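Side-chain contacts in takeout-like protein 1 (PDB 3E8T), which probably carries hydrophobic ligands in insects and holds a ubiquinone-8 molecule in a long internal pocket: residues A[10-13]-A[14-17]; A[48-52]-A[53-57]; A[75-78]-A[79-82]; A[166-169]-A[170-174]. One frame throughout, in Å; residues are numbered along the deposited sequence.

Interaction 1: A[10-13]-A[14-17]; sequences LEDS and ACMT
This is an N-terminal helix cap, made where the loop 10-13 runs into helix 13-28. Asp-12 is the N-cap residue. Its carboxylate reaches forward to the first turn, and OD1 accepts the backbone N of Cys-15 at 3.2 Å. The N-H points almost straight at OD1 (169°) but meets it from above the carboxylate plane. With CG anti to the backbone N (chi1 174°), the carboxylate reaches the helix, and OD2 rests on Cys-15 CB at 3.3 Å. A water extends the cap: it donates to Asp-12 OD1 and accepts from Ala-14 N at 3.0 Å. Asp-12 O starts the helical bonding by accepting Met-16 N. At the next residue, Ser-13 O is gripped twice, by Thr-17 N and by Thr-17 OG1 at 2.7 Å, from opposite faces of its plane. On the inner side, the bent Met-16 chain brings CE to Leu-10 CD2 at 3.5 Å.

The Cys-8–Cys-15 disulfide ties the helix to the preceding chain, and Met-16 belongs to the ubiquinone-8 pocket. Ser-13 OG and Thr-17 OG1 bond to the backbone of Val-74, while Leu-10 and Met-16 pack on Trp-76. The helix start is thus fixed to strand 54-77.

Interaction 2: A[48-52]-A[53-57]; sequences AFDLS and GLQFT. With UQ8 (Ubiquinone-8), chain B.
A two-residue beta hairpin joins strand 42-51 to strand 54-77, and one of its faces lines the ubiquinone-8 pocket. The strands are antiparallel and close through a type I' turn from Leu-51 to Leu-54. Ser-52 and Gly-53 are the turn residues, both with positive phi. Phe-49 and Phe-56 form a hydrogen-bonded pair, as do Leu-51 and Leu-54.

Phe-49, Leu-54 and Phe-56 project to the pocket face. Phe-49 CG sits between its own N and carbonyl carbon (chi1 70°), which swings the ring across toward the second strand. There Phe-56 CB lies over one face of the Phe-49 ring, 3.7 Å from the centroid, in a CH-pi contact. The two rings are roughly parallel, at 26°, but slid so far apart that they barely overlap. Their closest atoms are Phe-49 CE2 and Phe-56 CD2, 3.4 Å apart. Leu-54 CD2 touches the Phe-49 edge at CE1, 3.8 Å away. The isoprenoid tail of the ligand meets both rings: C40 lies at the edge of Phe-49 and over a face of Phe-56, and C45 is 3.4 Å from Phe-56 CE1. Phe-189 and Pro-192 of helix 182-211 also pack against Phe-49.

On the other face, Asp-50 and Gln-55 lie side by side. A bend at chi2 brings the Gln-55 amide to the carboxylate. Gln-55 NE2 donates to Asp-50 OD1 at 2.9 Å, nearly straight (173°). A water also donates to Asp-50 OD1, at 2.7 Å, and accepts from Gly-53 N.

Interaction 3: A[75-78]-A[79-82]; sequences KWDL and KKKN
The backbone turns back on itself after strand 54-77, and Asp-77 pairs with Asn-82 across the turn. Asp-77 N donates to Asn-82 O at 2.9 Å, nearly along the C=O axis. In return Asp-77 O receives two weak bonds, from Lys-81 N and from Asn-82 N.

The Asp-77 side chain reaches into the turn. Its CG is anti to the backbone N (chi1 179°), and the carboxylate lies beside the amides of the next residues. OD1 accepts Lys-79 N at 2.9 Å in a bent bond (138°), from above the carboxylate plane. The same oxygen accepts Lys-80 N only weakly, at 3.4 Å.

Lys-81 and Asn-82 both face Asp-77, which makes a G1 beta bulge. Lys-81 has positive phi (54°), as the first position of this bulge commonly does. The bulge leads the chain into strand 82-100, the next strand of the antiparallel sheet.

Lys-80 crosses the carboxylate with its aliphatic part. Its CG is 3.2 Å from Asp-77 OD2, but NZ stands 5.2 Å from that oxygen, so the opposite charges do not touch. Lys-81 CG rests near Leu-78 O at 3.6 Å. Trp-76 points to the ubiquinone-8 pocket, where its indole touches the ligand and meets the ring of Tyr-129. A water donates to Lys-75 O at 2.8 Å and, weakly, to Asn-82 O.

Interaction 4: A[166-169]-A[170-174]; sequences GNKE and LSDTM
Glu-169 O is gripped by two donors of one residue, Thr-173. The backbone N of Thr-173 reaches it at 3.0 Å and the hydroxyl OG1 at 2.9 Å. They come from opposite faces of the carbonyl plane. The hydroxyl gets there because OG1 is anti to its own carbonyl carbon (chi1 -61°), which turns it back along the helix.

At the start of the same helix, Asn-167 is the N-cap. Its OD1 accepts Leu-170 N at 2.9 Å, in the plane of the side-chain carbonyl and almost straight (171°). The Leu-170 side chain crosses the amide at a slant, with CG 3.6 Å from Asn-167 OD1. Asn-167 O takes Ser-171 N in the first regular turn of helix 168-180.

Lys-168 and Asp-172, one turn apart, form an i to i+4 salt bridge on the helix surface. Lys-168 runs extended as far as CE, then bends at chi4 (57°) to bring NZ to Asp-172 OD2 at 2.9 Å. OD2 accepts with its syn lone pair, on the side of OD1. The aliphatic chain also lies close, with Lys-168 CG 3.4 Å from Asp-172 OD2. Beyond this polar surface, Met-174 is buried against Leu-106 and Ile-108 of strand 106-111.

In the fold
Along the chain the four contacts come in series. Interactions 1 and 3 sit together at one end of the elongated molecule, with centres about 12 Å apart. They touch: Glu-11 OE2 probably bonds to Leu-78 N, and both contacts border the ligand there. Interactions 2 and 4 lie toward the other end, with centres about 20 Å apart, and do not touch. Strand 54-77 links the ends: interaction 2 holds its start and interaction 3 its finish, their centres about 37 Å apart. Interactions 1, 2 and 3 each contribute residues to the ubiquinone-8 pocket, so the ligand spans much of the fold. Interaction 4 caps the start of helix 168-180 at the surface, the Ser-171 side chain about 11 Å from the ligand.

Interaction 1: A[10-13]-A[14-17]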
loop_
_atom_site.group_PDB
_atom_site.type_symbol
_atom_site.label_atom_id
_atom_site.label_comp_id
_atom_site.label_asym_id
_atom_site.label_seq_id
_atom_site.Cartn_x
_atom_site.Cartn_y
_atom_site.Cartn_z
ATOM N N LEU A 10 -11.568 -22.352 -1.424
ATOM C CA LEU A 10 -11.511 -20.876 -1.231
ATOM C C LEU A 10 -11.974 -20.454 0.165
ATOM O O LEU A 10 -11.444 -19.479 0.733
ATOM C CB LEU A 10 -12.278 -20.135 -2.335
ATOM C CG LEU A 10 -11.580 -20.126 -3.712
ATOM C CD1 LEU A 10 -12.453 -19.541 -4.793
ATOM C CD2 LEU A 10 -10.217 -19.394 -3.676
ATOM N N GLU A 11 -12.905 -21.193 0.768
ATOM C CA GLU A 11 -13.346 -20.788 2.103
ATOM C C GLU A 11 -12.555 -21.400 3.259
ATOM O O GLU A 11 -12.914 -21.215 4.418
ATOM C CB GLU A 11 -14.830 -20.995 2.264
ATOM C CG GLU A 11 -15.609 -20.177 1.227
ATOM C CD GLU A 11 -17.058 -20.052 1.565
ATOM O OE1 GLU A 11 -17.630 -21.051 2.042
ATOM O OE2 GLU A 11 -17.643 -18.962 1.321
ATOM N N ASP A 12 -11.467 -22.097 2.958
ATOM C CA ASP A 12 -10.558 -22.547 3.994
ATOM C C ASP A 12 -9.588 -21.391 4.281
ATOM O O ASP A 12 -8.583 -21.218 3.597
ATOM C CB ASP A 12 -9.870 -23.815 3.490
ATOM C CG ASP A 12 -8.783 -24.345 4.389
ATOM O OD1 ASP A 12 -8.487 -23.762 5.470
ATOM O OD2 ASP A 12 -8.229 -25.397 3.994
ATOM N N SER A 13 -9.927 -20.597 5.282
ATOM C CA SER A 13 -9.156 -19.369 5.570
ATOM C C SER A 13 -7.728 -19.659 5.980
ATOM O O SER A 13 -6.812 -18.950 5.595
ATOM C CB SER A 13 -9.922 -18.538 6.573
ATOM O OG SER A 13 -9.176 -17.525 7.179
ATOM N N ALA A 14 -7.496 -20.744 6.714
ATOM C CA ALA A 14 -6.120 -21.052 7.108
ATOM C C ALA A 14 -5.253 -21.337 5.868
ATOM O O ALA A 14 -4.118 -20.871 5.767
ATOM C CB ALA A 14 -6.096 -22.242 8.085
ATOM N N CYS A 15 -5.791 -22.115 4.931
ATOM C CA CYS A 15 -5.084 -22.401 3.692
ATOM C C CYS A 15 -4.887 -21.144 2.875
ATOM O O CYS A 15 -3.826 -20.976 2.307
ATOM C CB CYS A 15 -5.867 -23.446 2.833
ATOM S SG CYS A 15 -5.101 -23.875 1.245
ATOM N N MET A 16 -5.944 -20.365 2.742
ATOM C CA MET A 16 -5.829 -19.170 1.930
ATOM C C MET A 16 -4.823 -18.170 2.474
ATOM O O MET A 16 -4.118 -17.504 1.716
ATOM C CB MET A 16 -7.173 -18.508 1.769
ATOM C CG MET A 16 -8.098 -19.294 0.872
ATOM S SD MET A 16 -7.544 -19.295 -0.807
ATOM C CE MET A 16 -8.197 -17.749 -1.326
ATOM N N THR A 17 -4.780 -18.082 3.791
ATOM C CA THR A 17 -3.817 -17.230 4.449
ATOM C C THR A 17 -2.393 -17.665 4.102
ATOM O O THR A 17 -1.558 -16.849 3.686
ATOM C CB THR A 17 -4.051 -17.207 5.975
ATOM O OG1 THR A 17 -5.379 -16.724 6.252
ATOM C CG2 THR A 17 -3.021 -16.312 6.680
HETATM O O HOH W 1 -9.563 -22.473 8.059
#

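Interaction 2: A[48-52]-A[53-57]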
loop_
_atom_site.group_PDB
_atom_site.type_symbol
_atom_site.label_atom_id
_atom_site.label_comp_id
_atom_site.label_asym_id
_atom_site.label_seq_id
_atom_site.Cartn_x
_atom_site.Cartn_y
_atom_site.Cartn_z
ATOM N N ALA A 48 0.024 14.621 -5.400
ATOM C CA ALA A 48 -0.029 15.774 -4.536
ATOM C C ALA A 48 -1.287 15.734 -3.703
ATOM O O ALA A 48 -2.286 15.087 -4.084
ATOM C CB ALA A 48 -0.026 17.029 -5.370
ATOM N N PHE A 49 -1.273 16.429 -2.567
ATOM C CA PHE A 49 -2.487 16.623 -1.799
ATOM C C PHE A 49 -2.444 17.971 -1.088
ATOM O O PHE A 49 -1.393 18.558 -0.923
ATOM C CB PHE A 49 -2.771 15.443 -0.836
ATOM C CG PHE A 49 -1.819 15.329 0.332
ATOM C CD1 PHE A 49 -1.855 16.239 1.374
ATOM C CD2 PHE A 49 -0.905 14.316 0.417
ATOM C CE1 PHE A 49 -1.025 16.124 2.433
ATOM C CE2 PHE A 49 -0.042 14.200 1.507
ATOM C CZ PHE A 49 -0.125 15.076 2.508
ATOM N N ASP A 50 -3.629 18.460 -0.765
ATOM C CA ASP A 50 -3.820 19.693 -0.047
ATOM C C ASP A 50 -4.897 19.349 0.983
ATOM O O ASP A 50 -6.081 19.263 0.657
ATOM C CB ASP A 50 -4.289 20.789 -0.972
ATOM C CG ASP A 50 -4.387 22.115 -0.305
ATOM O OD1 ASP A 50 -4.392 22.200 0.920
ATOM O OD2 ASP A 50 -4.467 23.158 -1.018
ATOM N N LEU A 51 -4.464 19.069 2.207
ATOM C CA LEU A 51 -5.303 18.569 3.293
ATOM C C LEU A 51 -4.926 19.185 4.615
ATOM O O LEU A 51 -3.743 19.273 4.945
ATOM C CB LEU A 51 -5.207 17.046 3.428
ATOM C CG LEU A 51 -5.630 16.200 2.225
ATOM C CD1 LEU A 51 -5.188 14.755 2.483
ATOM C CD2 LEU A 51 -7.165 16.271 1.970
ATOM N N SER A 52 -5.917 19.616 5.388
ATOM C CA SER A 52 -5.678 20.090 6.727
ATOM C C SER A 52 -4.648 21.210 6.807
ATOM O O SER A 52 -3.965 21.352 7.806
ATOM C CB SER A 52 -5.325 18.958 7.651
ATOM O OG SER A 52 -6.469 18.110 7.793
ATOM N N GLY A 53 -4.550 22.012 5.752
ATOM C CA GLY A 53 -3.597 23.098 5.725
ATOM C C GLY A 53 -2.213 22.777 5.155
ATOM O O GLY A 53 -1.428 23.701 5.015
ATOM N N LEU A 54 -1.943 21.512 4.869
ATOM C CA LEU A 54 -0.676 21.081 4.304
ATOM C C LEU A 54 -0.811 20.889 2.806
ATOM O O LEU A 54 -1.683 20.137 2.358
ATOM C CB LEU A 54 -0.211 19.754 4.941
ATOM C CG LEU A 54 1.051 19.159 4.353
ATOM C CD1 LEU A 54 2.259 20.039 4.598
ATOM C CD2 LEU A 54 1.301 17.754 4.978
ATOM N N GLN A 55 0.069 21.531 2.049
ATOM C CA GLN A 55 0.237 21.245 0.647
ATOM C C GLN A 55 1.487 20.407 0.440
ATOM O O GLN A 55 2.573 20.838 0.808
ATOM C CB GLN A 55 0.345 22.518 -0.164
ATOM C CG GLN A 55 -0.944 23.329 -0.147
ATOM C CD GLN A 55 -1.108 24.196 1.069
ATOM O OE1 GLN A 55 -0.221 24.935 1.446
ATOM N NE2 GLN A 55 -2.274 24.083 1.719
ATOM N N PHE A 56 1.323 19.210 -0.109
ATOM C CA PHE A 56 2.402 18.246 -0.229
ATOM C C PHE A 56 2.446 17.659 -1.619
ATOM O O PHE A 56 1.402 17.393 -2.204
ATOM C CB PHE A 56 2.135 17.111 0.763
ATOM C CG PHE A 56 3.199 16.056 0.819
ATOM C CD1 PHE A 56 4.355 16.244 1.560
ATOM C CD2 PHE A 56 3.009 14.843 0.121
ATOM C CE1 PHE A 56 5.362 15.180 1.577
ATOM C CE2 PHE A 56 3.968 13.835 0.171
ATOM C CZ PHE A 56 5.104 14.040 0.890
ATOM N N THR A 57 3.655 17.458 -2.142
ATOM C CA THR A 57 3.841 16.730 -3.371
ATOM C C THR A 57 4.917 15.668 -3.160
ATOM O O THR A 57 5.857 15.862 -2.368
ATOM C CB THR A 57 4.234 17.624 -4.540
ATOM O OG1 THR A 57 5.553 18.115 -4.365
ATOM C CG2 THR A 57 3.273 18.770 -4.730
HETATM C C45 UQ8 B . 5.938 16.477 4.624
HETATM C C44 UQ8 B . 4.959 16.404 5.799
HETATM C C46 UQ8 B . 5.344 17.444 6.818
HETATM C C43 UQ8 B . 4.901 15.031 6.442
HETATM C C42 UQ8 B . 4.809 13.920 5.386
HETATM C C41 UQ8 B . 3.436 13.962 4.728
HETATM C C39 UQ8 B . 2.881 12.560 4.588
HETATM C C40 UQ8 B . 2.462 12.000 3.230
HETATM C C38 UQ8 B . 2.680 11.800 5.708
HETATM C C37 UQ8 B . 2.185 10.504 5.703
HETATM C C36 UQ8 B . 2.436 9.967 7.112
HETATM C C34 UQ8 B . 2.121 8.489 7.252
HETATM C C35 UQ8 B . 2.519 7.909 8.447
HETATM C C33 UQ8 B . 1.546 7.770 6.205
HETATM C C32 UQ8 B . 1.163 6.433 6.180
HETATM C C31 UQ8 B . 1.206 5.951 4.705
HETATM C C29 UQ8 B . 0.650 4.548 4.511
HETATM C C30 UQ8 B . -0.675 4.121 5.221
HETATM C C28 UQ8 B . 1.327 3.643 3.702
HETATM C C27 UQ8 B . 0.928 2.336 3.448
HETATM C C26 UQ8 B . 1.373 1.866 2.055
HETATM C C24 UQ8 B . 1.139 0.361 1.889
HETATM C C25 UQ8 B . 1.978 -0.654 2.685
HETATM C C23 UQ8 B . 0.162 -0.081 1.024
HETATM C C22 UQ8 B . -0.182 -1.406 0.742
HETATM C C21 UQ8 B . -1.424 -1.473 -0.145
HETATM C C19 UQ8 B . -2.092 -2.846 -0.229
HETATM C C20 UQ8 B . -3.419 -2.806 -0.984
HETATM C C18 UQ8 B . -1.153 -3.949 -0.739
HETATM C C17 UQ8 B . -1.892 -5.285 -0.902
HETATM C C16 UQ8 B . -0.944 -6.495 -0.938
HETATM C C14 UQ8 B . -1.706 -7.701 -1.474
HETATM C C15 UQ8 B . -3.169 -7.912 -1.043
HETATM C C13 UQ8 B . -1.115 -8.594 -2.367
HETATM C C12 UQ8 B . -1.789 -9.694 -2.892
HETATM C C11 UQ8 B . -0.859 -10.866 -3.269
HETATM C C9 UQ8 B . -1.611 -12.210 -3.249
HETATM C C10 UQ8 B . -3.137 -12.031 -3.304
HETATM C C8 UQ8 B . -1.112 -13.069 -4.408
HETATM C C7 UQ8 B . -2.158 -13.248 -5.512
HETATM C C6 UQ8 B . -3.175 -14.377 -5.215
HETATM C C1 UQ8 B . -4.536 -14.153 -5.457
HETATM C C1M UQ8 B . -4.924 -12.909 -5.955
HETATM C C2 UQ8 B . -5.501 -15.136 -5.205
HETATM O O2 UQ8 B . -6.700 -14.939 -5.423
HETATM C C3 UQ8 B . -5.115 -16.372 -4.711
HETATM O O3 UQ8 B . -6.056 -17.328 -4.467
HETATM C C3M UQ8 B . -6.330 -18.060 -5.661
HETATM C C4 UQ8 B . -3.773 -16.624 -4.453
HETATM O O4 UQ8 B . -3.412 -17.848 -3.966
HETATM C C4M UQ8 B . -4.164 -18.166 -2.785
HETATM C C5 UQ8 B . -2.811 -15.634 -4.702
HETATM O O5 UQ8 B . -1.626 -15.890 -4.474
HETATM O O HOH W 2 -5.949 22.065 3.182
#

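Interaction 3: A[75-78]-A[79-82]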
loop_
_atom_site.group_PDB
_atom_site.type_symbol
_atom_site.label_atom_id
_atom_site.label_comp_id
_atom_site.label_asym_id
_atom_site.label_seq_id
_atom_site.Cartn_x
_atom_site.Cartn_y
_atom_site.Cartn_z
ATOM N N LYS A 75 -10.109 -14.063 4.266
ATOM C CA LYS A 75 -11.469 -14.617 4.348
ATOM C C LYS A 75 -12.154 -14.319 3.039
ATOM O O LYS A 75 -12.410 -13.154 2.668
ATOM C CB LYS A 75 -12.274 -13.988 5.462
ATOM C CG LYS A 75 -13.726 -14.524 5.588
ATOM C CD LYS A 75 -14.471 -13.934 6.805
ATOM C CE LYS A 75 -16.002 -14.182 6.783
ATOM N NZ LYS A 75 -16.554 -14.654 5.468
ATOM N N TRP A 76 -12.359 -15.376 2.281
ATOM C CA TRP A 76 -12.959 -15.311 1.002
ATOM C C TRP A 76 -14.411 -15.703 1.232
ATOM O O TRP A 76 -14.671 -16.818 1.679
ATOM C CB TRP A 76 -12.146 -16.249 0.077
ATOM C CG TRP A 76 -12.477 -16.140 -1.303
ATOM C CD1 TRP A 76 -13.726 -16.273 -1.868
ATOM C CD2 TRP A 76 -11.581 -15.909 -2.371
ATOM N NE1 TRP A 76 -13.633 -16.123 -3.226
ATOM C CE2 TRP A 76 -12.345 -15.880 -3.564
ATOM C CE3 TRP A 76 -10.215 -15.709 -2.458
ATOM C CZ2 TRP A 76 -11.782 -15.678 -4.801
ATOM C CZ3 TRP A 76 -9.659 -15.483 -3.702
ATOM C CH2 TRP A 76 -10.444 -15.488 -4.863
ATOM N N ASP A 77 -15.341 -14.778 1.020
ATOM C CA ASP A 77 -16.765 -14.993 1.249
ATOM C C ASP A 77 -17.506 -15.195 -0.067
ATOM O O ASP A 77 -17.812 -14.232 -0.762
ATOM C CB ASP A 77 -17.360 -13.831 2.007
ATOM C CG ASP A 77 -18.848 -13.984 2.250
ATOM O OD1 ASP A 77 -19.431 -15.000 1.798
ATOM O OD2 ASP A 77 -19.433 -13.054 2.863
ATOM N N LEU A 78 -17.813 -16.448 -0.392
ATOM C CA LEU A 78 -18.477 -16.785 -1.655
ATOM C C LEU A 78 -19.913 -16.245 -1.774
ATOM O O LEU A 78 -20.391 -16.030 -2.887
ATOM C CB LEU A 78 -18.427 -18.317 -1.861
ATOM C CG LEU A 78 -17.047 -18.978 -2.118
ATOM C CD1 LEU A 78 -17.107 -20.550 -1.967
ATOM C CD2 LEU A 78 -16.416 -18.601 -3.472
ATOM N N LYS A 79 -20.581 -15.975 -0.656
ATOM C CA LYS A 79 -21.961 -15.469 -0.684
ATOM C C LYS A 79 -22.040 -13.983 -1.059
ATOM O O LYS A 79 -22.814 -13.575 -1.940
ATOM C CB LYS A 79 -22.634 -15.722 0.677
ATOM C CG LYS A 79 -24.067 -15.204 0.789
ATOM C CD LYS A 79 -24.696 -15.484 2.159
ATOM C CE LYS A 79 -26.176 -15.103 2.170
ATOM N NZ LYS A 79 -26.421 -13.633 2.019
ATOM N N LYS A 80 -21.208 -13.186 -0.390
ATOM C CA LYS A 80 -21.116 -11.763 -0.623
ATOM C C LYS A 80 -20.239 -11.431 -1.841
ATOM O O LYS A 80 -20.312 -10.317 -2.356
ATOM C CB LYS A 80 -20.541 -11.074 0.607
ATOM C CG LYS A 80 -21.552 -10.987 1.764
ATOM C CD LYS A 80 -20.983 -10.283 2.976
ATOM C CE LYS A 80 -20.917 -8.762 2.792
ATOM N NZ LYS A 80 -20.225 -8.072 3.945
ATOM N N LYS A 81 -19.449 -12.403 -2.281
ATOM C CA LYS A 81 -18.423 -12.251 -3.309
ATOM C C LYS A 81 -17.458 -11.117 -2.955
ATOM O O LYS A 81 -17.198 -10.198 -3.728
ATOM C CB LYS A 81 -19.020 -12.076 -4.700
ATOM C CG LYS A 81 -19.889 -13.255 -5.134
ATOM C CD LYS A 81 -20.519 -12.919 -6.473
ATOM C CE LYS A 81 -21.886 -13.550 -6.712
ATOM N NZ LYS A 81 -22.414 -13.092 -8.035
ATOM N N ASN A 82 -16.951 -11.194 -1.743
ATOM C CA ASN A 82 -15.936 -10.265 -1.245
ATOM C C ASN A 82 -14.801 -11.101 -0.660
ATOM O O ASN A 82 -15.002 -12.227 -0.222
ATOM C CB ASN A 82 -16.486 -9.324 -0.141
ATOM C CG ASN A 82 -17.529 -8.289 -0.625
ATOM O OD1 ASN A 82 -17.591 -7.912 -1.780
ATOM N ND2 ASN A 82 -18.327 -7.794 0.331
HETATM O O HOH W 3 -14.850 -11.901 3.255
#

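Interaction 4: A[166-169]-A[170-174]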
loop_
_atom_site.group_PDB
_atom_site.type_symbol
_atom_site.label_atom_id
_atom_site.label_comp_id
_atom_site.label_asym_id
_atom_site.label_seq_id
_atom_site.Cartn_x
_atom_site.Cartn_y
_atom_site.Cartn_z
ATOM N N GLY A 166 17.141 25.118 4.524
ATOM C CA GLY A 166 18.378 24.624 5.110
ATOM C C GLY A 166 18.653 25.023 6.540
ATOM O O GLY A 166 19.727 24.730 7.080
ATOM N N ASN A 167 17.699 25.702 7.193
ATOM C CA ASN A 167 17.911 26.166 8.546
ATOM C C ASN A 167 17.854 25.036 9.564
ATOM O O ASN A 167 16.803 24.422 9.766
ATOM C CB ASN A 167 16.849 27.231 8.879
ATOM C CG ASN A 167 17.036 27.866 10.206
ATOM O OD1 ASN A 167 16.773 27.336 11.242
ATOM N ND2 ASN A 167 17.556 29.094 10.153
ATOM N N LYS A 168 18.959 24.783 10.220
ATOM C CA LYS A 168 19.032 23.620 11.055
ATOM C C LYS A 168 18.118 23.694 12.260
ATOM O O LYS A 168 17.503 22.700 12.631
ATOM C CB LYS A 168 20.493 23.355 11.496
ATOM C CG LYS A 168 20.642 22.174 12.412
ATOM C CD LYS A 168 22.076 21.862 12.712
ATOM C CE LYS A 168 22.161 20.809 13.832
ATOM N NZ LYS A 168 21.443 19.536 13.549
ATOM N N GLU A 169 18.031 24.847 12.902
ATOM C CA GLU A 169 17.175 24.949 14.087
ATOM C C GLU A 169 15.724 24.665 13.745
ATOM O O GLU A 169 15.044 23.915 14.469
ATOM C CB GLU A 169 17.345 26.333 14.732
ATOM C CG GLU A 169 16.550 26.575 15.992
ATOM C CD GLU A 169 17.039 27.843 16.718
ATOM O OE1 GLU A 169 17.959 28.516 16.204
ATOM O OE2 GLU A 169 16.501 28.181 17.798
ATOM N N LEU A 170 15.238 25.291 12.697
ATOM C CA LEU A 170 13.839 25.072 12.309
ATOM C C LEU A 170 13.588 23.652 11.820
ATOM O O LEU A 170 12.557 23.047 12.119
ATOM C CB LEU A 170 13.427 26.038 11.211
ATOM C CG LEU A 170 13.231 27.500 11.642
ATOM C CD1 LEU A 170 13.122 28.363 10.435
ATOM C CD2 LEU A 170 12.020 27.614 12.551
ATOM N N SER A 171 14.520 23.118 11.057
ATOM C CA SER A 171 14.427 21.742 10.609
ATOM C C SER A 171 14.412 20.753 11.732
ATOM O O SER A 171 13.521 19.893 11.810
ATOM C CB SER A 171 15.556 21.449 9.623
ATOM O OG SER A 171 15.507 20.104 9.233
ATOM N N ASP A 172 15.323 20.897 12.687
ATOM C CA ASP A 172 15.371 20.011 13.843
ATOM C C ASP A 172 14.067 20.086 14.638
ATOM O O ASP A 172 13.556 19.066 15.071
ATOM C CB ASP A 172 16.550 20.317 14.766
ATOM C CG ASP A 172 17.915 19.887 14.212
ATOM O OD1 ASP A 172 17.981 19.084 13.269
ATOM O OD2 ASP A 172 18.921 20.374 14.775
ATOM N N THR A 173 13.576 21.291 14.844
ATOM C CA THR A 173 12.323 21.462 15.588
ATOM C C THR A 173 11.153 20.748 14.881
ATOM O O THR A 173 10.365 20.038 15.510
ATOM C CB THR A 173 12.025 22.941 15.806
ATOM O OG1 THR A 173 13.100 23.499 16.579
ATOM C CG2 THR A 173 10.685 23.104 16.523
ATOM N N MET A 174 11.070 20.848 13.563
ATOM C CA MET A 174 10.007 20.207 12.796
ATOM C C MET A 174 10.123 18.701 12.789
ATOM O O MET A 174 9.157 17.985 12.987
ATOM C CB MET A 174 9.996 20.718 11.392
ATOM C CG MET A 174 9.028 20.031 10.462
ATOM S SD MET A 174 7.275 20.192 10.982
ATOM C CE MET A 174 7.032 21.938 10.616
#